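Local coordinates for periplasmic molybdate-binding protein (Azotobacter vinelandii, PDB 1ATG), which binds molybdate or tungstate in a cleft between its two domains, probably delivering the oxyanion to an ABC transporter for uptake, at residues Thr8-Leu11 and Gly12-Gln16; Gly161-Ala164 and Leu165-Ile169. All blocks are in the same frame, centred on the assembly; numbering follows the deposited sequence.

Interaction 1 (Thr8-Leu11 and Gly12-Gln16). With WO4 (tungstate(VI)ion), chain B; EDO (1,2-ethanediol), chain E.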
loop_
_atom_site.group_PDB
_atom_site.type_symbol
_atom_site.label_atom_id
_atom_site.label_comp_id
_atom_site.label_asym_id
_atom_site.label_seq_id
_atom_site.Cartn_x
_atom_site.Cartn_y
_atom_site.Cartn_z
ATOM N N THR A 8 -3.803 3.335 1.676
ATOM C CA THR A 8 -3.406 4.350 0.732
ATOM C C THR A 8 -2.512 3.855 -0.391
ATOM O O THR A 8 -2.629 4.424 -1.483
ATOM C CB THR A 8 -2.709 5.573 1.361
ATOM O OG1 THR A 8 -1.417 5.237 1.860
ATOM C CG2 THR A 8 -3.545 6.193 2.466
ATOM N N ASN A 9 -1.675 2.855 -0.202
ATOM C CA ASN A 9 -0.831 2.415 -1.310
ATOM C C ASN A 9 -1.621 2.074 -2.567
ATOM O O ASN A 9 -1.097 2.217 -3.674
ATOM C CB ASN A 9 -0.018 1.176 -0.925
ATOM C CG ASN A 9 -0.794 -0.119 -0.972
ATOM O OD1 ASN A 9 -0.817 -0.874 -1.964
ATOM N ND2 ASN A 9 -1.493 -0.398 0.138
ATOM N N PHE A 10 -2.821 1.513 -2.374
ATOM C CA PHE A 10 -3.609 0.926 -3.438
ATOM C C PHE A 10 -4.625 1.871 -4.031
ATOM O O PHE A 10 -5.388 1.485 -4.934
ATOM C CB PHE A 10 -4.308 -0.323 -2.866
ATOM C CG PHE A 10 -4.828 -1.331 -3.859
ATOM C CD1 PHE A 10 -3.987 -1.964 -4.752
ATOM C CD2 PHE A 10 -6.181 -1.653 -3.866
ATOM C CE1 PHE A 10 -4.488 -2.915 -5.635
ATOM C CE2 PHE A 10 -6.685 -2.592 -4.763
ATOM C CZ PHE A 10 -5.825 -3.203 -5.645
ATOM N N LEU A 11 -4.639 3.130 -3.584
ATOM C CA LEU A 11 -5.651 4.063 -4.066
ATOM C C LEU A 11 -5.678 4.233 -5.572
ATOM O O LEU A 11 -6.737 4.089 -6.205
ATOM C CB LEU A 11 -5.453 5.432 -3.403
ATOM C CG LEU A 11 -6.423 6.537 -3.845
ATOM C CD1 LEU A 11 -7.877 6.164 -3.584
ATOM C CD2 LEU A 11 -6.081 7.827 -3.102
ATOM N N GLY A 12 -4.553 4.561 -6.188
ATOM C CA GLY A 12 -4.506 4.795 -7.625
ATOM C C GLY A 12 -4.896 3.543 -8.398
ATOM O O GLY A 12 -5.603 3.605 -9.415
ATOM N N THR A 13 -4.460 2.379 -7.933
ATOM C CA THR A 13 -4.811 1.112 -8.582
ATOM C C THR A 13 -6.290 0.813 -8.424
ATOM O O THR A 13 -6.957 0.398 -9.387
ATOM C CB THR A 13 -3.936 -0.021 -8.041
ATOM O OG1 THR A 13 -2.552 0.339 -8.123
ATOM C CG2 THR A 13 -4.171 -1.293 -8.852
ATOM N N LEU A 14 -6.840 1.072 -7.239
ATOM C CA LEU A 14 -8.270 0.856 -7.033
ATOM C C LEU A 14 -9.081 1.812 -7.902
ATOM O O LEU A 14 -10.156 1.413 -8.379
ATOM C CB LEU A 14 -8.623 1.032 -5.557
ATOM C CG LEU A 14 -10.107 0.815 -5.239
ATOM C CD1 LEU A 14 -10.601 -0.571 -5.649
ATOM C CD2 LEU A 14 -10.354 1.030 -3.750
ATOM N N GLU A 15 -8.604 3.033 -8.149
ATOM C CA GLU A 15 -9.316 3.940 -9.056
ATOM C C GLU A 15 -9.354 3.332 -10.446
ATOM O O GLU A 15 -10.392 3.367 -11.129
ATOM C CB GLU A 15 -8.648 5.316 -9.063
ATOM C CG GLU A 15 -8.895 6.079 -7.761
ATOM C CD GLU A 15 -8.021 7.298 -7.561
ATOM O OE1 GLU A 15 -6.965 7.400 -8.214
ATOM O OE2 GLU A 15 -8.379 8.158 -6.718
ATOM N N GLN A 16 -8.247 2.766 -10.913
ATOM C CA GLN A 16 -8.223 2.093 -12.207
ATOM C C GLN A 16 -9.179 0.905 -12.206
ATOM O O GLN A 16 -9.947 0.708 -13.169
ATOM C CB GLN A 16 -6.824 1.612 -12.585
ATOM C CG GLN A 16 -5.831 2.738 -12.805
ATOM C CD GLN A 16 -4.427 2.216 -12.996
ATOM O OE1 GLN A 16 -3.969 1.318 -12.284
ATOM N NE2 GLN A 16 -3.696 2.763 -13.960
HETATM W W WO4 B . -0.489 1.903 3.800
HETATM O O1 WO4 B . -0.488 3.677 3.906
HETATM O O2 WO4 B . -0.911 1.376 2.208
HETATM O O3 WO4 B . 1.105 1.244 4.179
HETATM O O4 WO4 B . -1.646 1.199 4.941
HETATM C C1 EDO E . -0.139 1.247 -14.593
HETATM O O1 EDO E . -1.182 2.328 -14.913
HETATM C C2 EDO E . 1.277 1.783 -14.317
HETATM O O2 EDO E . 1.143 3.150 -13.560
HETATM O O HOH W 1 -2.081 2.252 -6.224
#
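Phe10 and Leu11 accept backbone hydrogen bonds from Leu14 and Glu15. Leu14 N donates to Phe10 O at 2.8 Å, with an N-H...O angle of 161°. Glu15 N donates to Leu11 O at 2.9 Å. Both span four residues, as in an alpha-helix. A water bridges just before them. It donates to Asn9 O and accepts from Thr13 N, and so stands in for a direct bond between these two backbone groups.

The apolar contacts centre on Phe10. Its CG is anti to the backbone N (chi1 -161°), and this swings the ring outward and toward Thr13 and Leu14. Thr13 approaches the ring obliquely, with CG2 3.6 Å from Phe10 CE1. Leu14 CB packs 4.0 Å from Phe10 CD2. The backbone N of Leu14, whose N-H is spent on Phe10 O, sits over one face of the ring. The Thr13 and Leu14 side chains each cross that of Phe10 at about a right angle. The rings of Tyr77 and Tyr227 also meet Phe10 edge-to-face. On another side of the turn, the aliphatic end of Leu11 lies by the Glu15 carboxylate, with CD1 3.7 Å from OE2.

This turn links strand 2-7 to helix 11-25, the first strand-to-helix connection of the periplasmic binding protein fold. Its start forms part of the oxyanion pocket.

Three hydrogen bonds from Thr8 and Asn9 hold the tungstate. Asn9 grips one oxygen, O2, twice: through its backbone N and, at 2.8 Å, through its side-chain ND2. Thr8 OG1 donates to another oxygen, O1, at 2.7 Å. Asn9 OD1 is held by Tyr227 OH and Gln192 NE2, second-shell bonds that fix which end of the amide faces the anion. Ser36 OG and the backbone N atoms of Tyr117 and Val146 are also hydrogen-bonded to it.

Interaction 2 (Gly161-Ala164 and Leu165-Ile169). With EDO (1,2-ethanediol), chain E.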
loop_
_atom_site.group_PDB
_atom_site.type_symbol
_atom_site.label_atom_id
_atom_site.label_comp_id
_atom_site.label_asym_id
_atom_site.label_seq_id
_atom_site.Cartn_x
_atom_site.Cartn_y
_atom_site.Cartn_z
ATOM N N GLY A 161 12.361 8.626 0.095
ATOM C CA GLY A 161 11.161 8.089 0.727
ATOM C C GLY A 161 11.020 6.610 0.424
ATOM O O GLY A 161 11.475 6.123 -0.607
ATOM N N PHE A 162 10.363 5.908 1.350
ATOM C CA PHE A 162 9.969 4.517 1.129
ATOM C C PHE A 162 8.508 4.513 0.711
ATOM O O PHE A 162 7.615 4.945 1.452
ATOM C CB PHE A 162 10.184 3.658 2.367
ATOM C CG PHE A 162 11.560 3.086 2.513
ATOM C CD1 PHE A 162 12.078 2.240 1.548
ATOM C CD2 PHE A 162 12.350 3.389 3.616
ATOM C CE1 PHE A 162 13.338 1.697 1.687
ATOM C CE2 PHE A 162 13.601 2.836 3.767
ATOM C CZ PHE A 162 14.116 1.990 2.799
ATOM N N VAL A 163 8.269 4.093 -0.542
ATOM C CA VAL A 163 6.955 4.162 -1.155
ATOM C C VAL A 163 6.557 2.837 -1.786
ATOM O O VAL A 163 7.339 1.882 -1.789
ATOM C CB VAL A 163 6.910 5.293 -2.212
ATOM C CG1 VAL A 163 7.291 6.658 -1.635
ATOM C CG2 VAL A 163 7.813 4.971 -3.398
ATOM N N ALA A 164 5.349 2.771 -2.304
ATOM C CA ALA A 164 4.870 1.597 -3.016
ATOM C C ALA A 164 5.205 1.755 -4.490
ATOM O O ALA A 164 5.051 2.819 -5.085
ATOM C CB ALA A 164 3.363 1.476 -2.843
ATOM N N LEU A 165 5.553 0.654 -5.151
ATOM C CA LEU A 165 5.845 0.722 -6.586
ATOM C C LEU A 165 4.679 1.270 -7.368
ATOM O O LEU A 165 4.833 2.065 -8.304
ATOM C CB LEU A 165 6.243 -0.674 -7.085
ATOM C CG LEU A 165 6.503 -0.786 -8.600
ATOM C CD1 LEU A 165 7.557 0.195 -9.073
ATOM C CD2 LEU A 165 6.931 -2.211 -8.948
ATOM N N ALA A 166 3.440 0.897 -7.027
ATOM C CA ALA A 166 2.267 1.362 -7.736
ATOM C C ALA A 166 2.176 2.872 -7.783
ATOM O O ALA A 166 1.600 3.434 -8.717
ATOM C CB ALA A 166 1.007 0.814 -7.063
ATOM N N GLN A 167 2.686 3.583 -6.773
ATOM C CA GLN A 167 2.594 5.027 -6.726
ATOM C C GLN A 167 3.535 5.734 -7.676
ATOM O O GLN A 167 3.368 6.942 -7.917
ATOM C CB GLN A 167 2.898 5.509 -5.297
ATOM C CG GLN A 167 1.879 5.025 -4.278
ATOM C CD GLN A 167 2.374 5.357 -2.880
ATOM O OE1 GLN A 167 3.492 5.009 -2.511
ATOM N NE2 GLN A 167 1.534 6.027 -2.089
ATOM N N ILE A 168 4.548 5.052 -8.196
ATOM C CA ILE A 168 5.555 5.708 -9.021
ATOM C C ILE A 168 5.736 5.103 -10.396
ATOM O O ILE A 168 6.326 5.758 -11.278
ATOM C CB ILE A 168 6.920 5.780 -8.300
ATOM C CG1 ILE A 168 7.510 4.399 -8.021
ATOM C CG2 ILE A 168 6.804 6.601 -7.018
ATOM C CD1 ILE A 168 8.860 4.446 -7.314
ATOM N N ILE A 169 5.247 3.897 -10.627
ATOM C CA ILE A 169 5.418 3.245 -11.938
ATOM C C ILE A 169 4.509 3.935 -12.934
ATOM O O ILE A 169 3.381 4.299 -12.654
ATOM C CB ILE A 169 5.201 1.734 -11.821
ATOM C CG1 ILE A 169 5.665 1.018 -13.098
ATOM C CG2 ILE A 169 3.733 1.392 -11.555
ATOM C CD1 ILE A 169 5.721 -0.486 -12.943
HETATM C C1 EDO E . -0.139 1.247 -14.593
HETATM O O1 EDO E . -1.182 2.328 -14.913
HETATM C C2 EDO E . 1.277 1.783 -14.317
HETATM O O2 EDO E . 1.143 3.150 -13.560
#
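Gln167 turns back on the end of strand 160-164 and binds Ala164 twice. The strand belongs to the sheet of the periplasmic binding protein fold, where it pairs with strands 75-86 and 107-110. Leu165-Gln167 have helical backbone angles just past its end.

The Gln167 side chain runs back beside Ala164. Its CG is anti to the carbonyl carbon (chi1 -64°), and the chain is extended beyond CG. This brings the amide to the strand backbone. OE1 accepts from Ala164 N at 2.9 Å, and the N-H...O angle of 165° is nearly straight. The donor is tilted 26° from the plane of the amide carbonyl. The same OE1 rests against side-chain carbons, 3.4 Å from Val163 CB and 3.6 Å from Ala164 CB. The other end of the amide, NE2, is hydrogen-bonded to Val146 O. Both ends are thus used, which fixes the rotation of the amide. Val146 also donates its backbone N to the bound tungstate, so Gln167 is a second-shell residue that ties the strand end to a first-shell one. Ala164 itself packs on Tyr117 of that pocket.

The second bond is from Gln167 N to Ala164 O, 3.0 Å long. It is bent, and the N-H comes from above the carbonyl plane.

Val163 and Ile168 make the apolar part of the contact. Their side chains cross at about a right angle, and Val163 CG2 meets both CD1 and CG2 of Ile168. His150 of helix 146-154 touches both residues as well as Gln167.

Leu165 O accepts from both Ile168 N and Ile169 N. Beyond this turn, Ile169 O accepts a hydrogen bond of 2.7 Å from O2 of an ethanediol molecule.

From the N terminus, strand 2-7 leads into interaction 1, which closes the turn into helix 11-25. Much later, strand 160-164 ends in interaction 2, a turn leading toward strand 178-180. The two are in series along the chain and neither nest nor cross. In space their centres are 12 Å apart, and the turns touch. Thr13 OG1 packs 3.7 Å from Ala166 CB, and Asn9 CB lies 3.9 Å from Ala164 CB. These contacts bring the turn before helix 11-25 and its first turn against the end of strand 160-164 and the residues just after it, close to the anion. Gln16 NE2 donates to the same ethanediol, probably from the crystallisation liquor, that interaction 2 holds.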